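Local coordinates for germination protein YpeB (Bacillus megaterium QM B1551, PDB 5BOI) that takes part in the germination of Bacillus spores, its C-terminal PepSY-containing region probably having an inhibitory role, at residues A[52-64]-A[68-80]. Numbering follows the deposited sequence.
Sequences PKTNQETYMDITQ and YPLWVLEDRDIKK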
# COMPACT_ATOMS: atom_id res chain seq x y z
N PRO A 52 8.31 -27.47 1.32
CA PRO A 52 8.78 -28.80 0.92
C PRO A 52 7.74 -29.58 0.11
O PRO A 52 8.13 -30.28 -0.83
CB PRO A 52 9.06 -29.49 2.26
CG PRO A 52 8.20 -28.77 3.24
CD PRO A 52 8.16 -27.35 2.78
N LYS A 53 6.46 -29.47 0.47
CA LYS A 53 5.38 -30.21 -0.19
C LYS A 53 5.36 -29.98 -1.70
O LYS A 53 5.63 -30.89 -2.48
CB LYS A 53 4.03 -29.82 0.42
CG LYS A 53 3.87 -30.25 1.86
CD LYS A 53 2.67 -29.60 2.53
CE LYS A 53 2.20 -30.42 3.73
NZ LYS A 53 1.01 -29.82 4.39
N THR A 54 5.03 -28.76 -2.10
CA THR A 54 5.36 -28.30 -3.44
C THR A 54 6.69 -27.60 -3.26
O THR A 54 7.10 -27.40 -2.13
CB THR A 54 4.32 -27.33 -4.00
OG1 THR A 54 4.38 -26.09 -3.29
CG2 THR A 54 2.93 -27.92 -3.85
N ASN A 55 7.39 -27.24 -4.33
CA ASN A 55 8.61 -26.46 -4.14
C ASN A 55 8.38 -24.99 -4.51
O ASN A 55 9.22 -24.35 -5.15
CB ASN A 55 9.76 -27.06 -4.95
CG ASN A 55 10.40 -28.24 -4.26
OD1 ASN A 55 10.09 -28.54 -3.10
ND2 ASN A 55 11.31 -28.92 -4.96
N GLN A 56 7.22 -24.48 -4.10
CA GLN A 56 6.89 -23.07 -4.20
C GLN A 56 7.85 -22.22 -3.36
O GLN A 56 8.11 -22.53 -2.20
CB GLN A 56 5.45 -22.81 -3.75
CG GLN A 56 4.36 -23.27 -4.72
CD GLN A 56 4.25 -22.39 -5.96
OE1 GLN A 56 5.04 -21.47 -6.16
NE2 GLN A 56 3.27 -22.68 -6.80
N GLU A 57 8.36 -21.15 -3.95
CA GLU A 57 9.29 -20.28 -3.24
C GLU A 57 8.70 -18.92 -2.94
O GLU A 57 7.94 -18.35 -3.74
CB GLU A 57 10.58 -20.12 -4.05
CG GLU A 57 11.33 -21.41 -4.28
CD GLU A 57 12.63 -21.20 -5.02
OE1 GLU A 57 13.34 -20.23 -4.69
OE2 GLU A 57 12.94 -21.99 -5.93
N THR A 58 9.04 -18.40 -1.77
CA THR A 58 8.60 -17.08 -1.33
C THR A 58 9.83 -16.25 -0.99
O THR A 58 10.76 -16.73 -0.34
CB THR A 58 7.67 -17.17 -0.09
OG1 THR A 58 6.45 -17.82 -0.47
CG2 THR A 58 7.35 -15.77 0.46
N TYR A 59 9.83 -15.00 -1.43
CA TYR A 59 10.95 -14.11 -1.21
C TYR A 59 10.52 -12.99 -0.28
O TYR A 59 9.48 -12.36 -0.49
CB TYR A 59 11.46 -13.54 -2.54
CG TYR A 59 11.69 -14.61 -3.58
CD1 TYR A 59 10.65 -15.06 -4.39
CD2 TYR A 59 12.94 -15.20 -3.75
CE1 TYR A 59 10.85 -16.04 -5.35
CE2 TYR A 59 13.15 -16.18 -4.69
CZ TYR A 59 12.10 -16.60 -5.49
OH TYR A 59 12.30 -17.58 -6.44
N MET A 60 11.31 -12.75 0.75
CA MET A 60 10.95 -11.76 1.73
C MET A 60 12.15 -10.94 2.15
O MET A 60 13.22 -11.48 2.44
CB MET A 60 10.33 -12.41 2.96
CG MET A 60 9.91 -11.39 4.00
SD MET A 60 8.82 -12.08 5.27
CE MET A 60 8.34 -10.59 6.14
N ASP A 61 11.97 -9.63 2.20
CA ASP A 61 13.01 -8.74 2.66
C ASP A 61 12.61 -8.10 3.98
O ASP A 61 11.48 -7.65 4.17
CB ASP A 61 13.33 -7.69 1.60
CG ASP A 61 13.97 -8.29 0.36
OD1 ASP A 61 15.21 -8.46 0.36
OD2 ASP A 61 13.25 -8.58 -0.62
N ILE A 62 13.56 -8.08 4.90
CA ILE A 62 13.36 -7.49 6.22
C ILE A 62 14.54 -6.57 6.51
O ILE A 62 15.67 -6.85 6.12
CB ILE A 62 13.24 -8.57 7.31
CG1 ILE A 62 12.26 -9.67 6.87
CG2 ILE A 62 12.84 -7.95 8.64
CD1 ILE A 62 11.85 -10.61 7.98
N THR A 63 14.27 -5.47 7.19
CA THR A 63 15.31 -4.50 7.49
C THR A 63 16.26 -5.08 8.54
O THR A 63 15.82 -5.61 9.56
CB THR A 63 14.72 -3.17 7.98
OG1 THR A 63 13.85 -3.41 9.10
CG2 THR A 63 13.90 -2.53 6.87
N GLN A 64 17.56 -4.99 8.27
CA GLN A 64 18.56 -5.44 9.22
C GLN A 64 18.36 -4.68 10.53
O GLN A 64 18.54 -5.24 11.62
CB GLN A 64 19.97 -5.23 8.68
CG GLN A 64 20.39 -6.24 7.60
CD GLN A 64 21.85 -6.10 7.20
OE1 GLN A 64 22.17 -6.00 6.02
NE2 GLN A 64 22.74 -6.11 8.19
N TYR A 68 11.85 -4.91 10.24
CA TYR A 68 10.58 -4.49 9.65
C TYR A 68 10.25 -5.30 8.41
O TYR A 68 11.10 -5.46 7.55
CB TYR A 68 10.63 -3.01 9.29
CG TYR A 68 10.12 -2.08 10.36
CD1 TYR A 68 8.77 -1.82 10.50
CD2 TYR A 68 11.00 -1.46 11.24
CE1 TYR A 68 8.30 -0.96 11.47
CE2 TYR A 68 10.55 -0.61 12.22
CZ TYR A 68 9.20 -0.36 12.33
OH TYR A 68 8.75 0.50 13.31
N PRO A 69 9.00 -5.79 8.31
CA PRO A 69 8.61 -6.45 7.06
C PRO A 69 8.62 -5.41 5.96
O PRO A 69 7.81 -4.49 5.97
CB PRO A 69 7.19 -6.96 7.32
CG PRO A 69 6.98 -6.83 8.79
CD PRO A 69 7.87 -5.71 9.25
N LEU A 70 9.55 -5.55 5.02
CA LEU A 70 9.72 -4.56 3.98
C LEU A 70 9.02 -4.94 2.67
O LEU A 70 8.31 -4.13 2.08
CB LEU A 70 11.20 -4.34 3.73
CG LEU A 70 11.58 -3.15 2.86
CD1 LEU A 70 11.19 -1.84 3.54
CD2 LEU A 70 13.07 -3.21 2.57
N TRP A 71 9.23 -6.17 2.22
CA TRP A 71 8.77 -6.62 0.91
C TRP A 71 8.58 -8.14 0.91
O TRP A 71 9.34 -8.86 1.55
CB TRP A 71 9.77 -6.19 -0.18
CG TRP A 71 9.34 -6.49 -1.59
CD1 TRP A 71 8.56 -5.71 -2.41
CD2 TRP A 71 9.69 -7.64 -2.37
NE1 TRP A 71 8.40 -6.31 -3.63
CE2 TRP A 71 9.09 -7.50 -3.64
CE3 TRP A 71 10.46 -8.78 -2.11
CZ2 TRP A 71 9.22 -8.46 -4.64
CZ3 TRP A 71 10.59 -9.73 -3.12
CH2 TRP A 71 9.98 -9.56 -4.36
N VAL A 72 7.54 -8.61 0.22
CA VAL A 72 7.23 -10.04 0.11
C VAL A 72 6.74 -10.39 -1.28
O VAL A 72 5.99 -9.63 -1.90
CB VAL A 72 6.14 -10.49 1.14
CG1 VAL A 72 5.67 -11.94 0.84
CG2 VAL A 72 6.64 -10.39 2.56
N LEU A 73 7.16 -11.54 -1.78
CA LEU A 73 6.51 -12.08 -2.96
C LEU A 73 6.49 -13.59 -2.91
O LEU A 73 7.54 -14.22 -2.79
CB LEU A 73 7.22 -11.61 -4.23
CG LEU A 73 6.50 -12.11 -5.48
CD1 LEU A 73 5.04 -11.70 -5.43
CD2 LEU A 73 7.17 -11.61 -6.75
N GLU A 74 5.29 -14.16 -2.96
CA GLU A 74 5.10 -15.59 -3.11
C GLU A 74 4.91 -15.84 -4.59
O GLU A 74 3.88 -15.44 -5.14
CB GLU A 74 3.89 -16.11 -2.32
CG GLU A 74 3.91 -15.78 -0.83
CD GLU A 74 2.81 -16.49 -0.06
OE1 GLU A 74 2.20 -17.44 -0.62
OE2 GLU A 74 2.55 -16.11 1.10
N ASP A 75 5.88 -16.48 -5.23
CA ASP A 75 5.86 -16.65 -6.68
C ASP A 75 4.97 -17.82 -7.08
O ASP A 75 5.45 -18.93 -7.34
CB ASP A 75 7.28 -16.85 -7.21
CG ASP A 75 7.34 -16.81 -8.72
OD1 ASP A 75 6.48 -16.14 -9.34
OD2 ASP A 75 8.24 -17.45 -9.29
N ARG A 76 3.67 -17.55 -7.14
CA ARG A 76 2.65 -18.58 -7.26
C ARG A 76 1.51 -18.10 -8.15
O ARG A 76 0.99 -17.01 -7.96
CB ARG A 76 2.13 -18.96 -5.87
CG ARG A 76 1.25 -20.19 -5.84
CD ARG A 76 0.95 -20.63 -4.40
NE ARG A 76 -0.17 -19.91 -3.79
CZ ARG A 76 -0.05 -18.96 -2.87
NH1 ARG A 76 -1.13 -18.37 -2.37
NH2 ARG A 76 1.15 -18.59 -2.44
N ASP A 77 1.11 -18.93 -9.11
CA ASP A 77 -0.01 -18.60 -9.98
C ASP A 77 -1.32 -19.16 -9.41
O ASP A 77 -1.39 -20.33 -9.03
CB ASP A 77 0.23 -19.14 -11.39
CG ASP A 77 -0.81 -18.67 -12.38
OD1 ASP A 77 -0.86 -17.46 -12.68
OD2 ASP A 77 -1.60 -19.52 -12.84
N ILE A 78 -2.36 -18.33 -9.39
CA ILE A 78 -3.63 -18.66 -8.73
C ILE A 78 -4.65 -19.26 -9.71
O ILE A 78 -5.03 -18.61 -10.69
CB ILE A 78 -4.24 -17.41 -8.04
CG1 ILE A 78 -3.19 -16.74 -7.13
CG2 ILE A 78 -5.52 -17.76 -7.30
CD1 ILE A 78 -2.60 -17.68 -6.05
N LYS A 79 -5.10 -20.50 -9.46
CA LYS A 79 -5.86 -21.23 -10.46
C LYS A 79 -7.35 -20.95 -10.46
O LYS A 79 -8.01 -21.16 -11.46
CB LYS A 79 -5.62 -22.74 -10.30
CG LYS A 79 -4.13 -23.10 -10.25
CD LYS A 79 -3.42 -22.68 -11.55
CE LYS A 79 -1.92 -22.79 -11.38
NZ LYS A 79 -1.16 -22.12 -12.49
N LYS A 80 -7.89 -20.47 -9.34
CA LYS A 80 -9.34 -20.40 -9.17
C LYS A 80 -9.74 -19.19 -8.34
O LYS A 80 -9.11 -18.93 -7.33
CB LYS A 80 -9.85 -21.66 -8.45
CG LYS A 80 -11.28 -21.59 -7.93
CD LYS A 80 -12.30 -21.54 -9.06
CE LYS A 80 -13.72 -21.56 -8.51
NZ LYS A 80 -14.71 -21.51 -9.62
O HOH W 1 7.81 -20.80 -6.65
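Thr63 OG1 is gripped twice at the turn end of the hairpin: it accepts a hydrogen bond from Tyr68 N at 2.7 Å and also hydrogen-bonds Lys65 O within the turn. A chi1 of 55° tucks this hydroxyl over its own backbone, within reach of Tyr68 N and with Tyr68 CB alongside. The main chain closes the same pair, Thr63 N reaching Tyr68 O at 3.2 Å.

Just inside, Asp61 O takes two amides, Leu70 N at 3.0 Å and, weakly, Trp71 N at 3.3 Å. This is a classic beta bulge, and it shifts the register by one residue in the antiparallel hairpin of strands 57-63 and 69-74. Farther along, Tyr59 and Leu73 form a hydrogen-bonded pair, whose Tyr59 N to Leu73 O bond of 2.8 Å is almost straight at the hydrogen (174°).

The hairpin lies within the PepSY region of YpeB, between strands 44-50 and 146-150. Met60, Ile62 and Pro69 turn to the face covered by helix 12-22. Met60 runs out fully extended, its CG 3.7 Å from Val72 CG2 and its CE ending against Pro69 CB.

On the other face Asp61 and Trp71 lie side by side, carboxylate and indole planes 48° apart. Asp61 OD2 comes obliquely to within 3.2 Å of Trp71 CE3, while OD1 hydrogen-bonds Ser46 OG on the adjoining strand. Tyr59 CB reaches the next atom of the benzo ring, Trp71 CZ3, at 4.0 Å.

At the open end of the hairpin, Asp75 N bonds Glu57 O, and Asp75 is the centre of an inverse gamma turn. A water there accepts from Glu57 N and donates to Asp75 O, linking the two backbones.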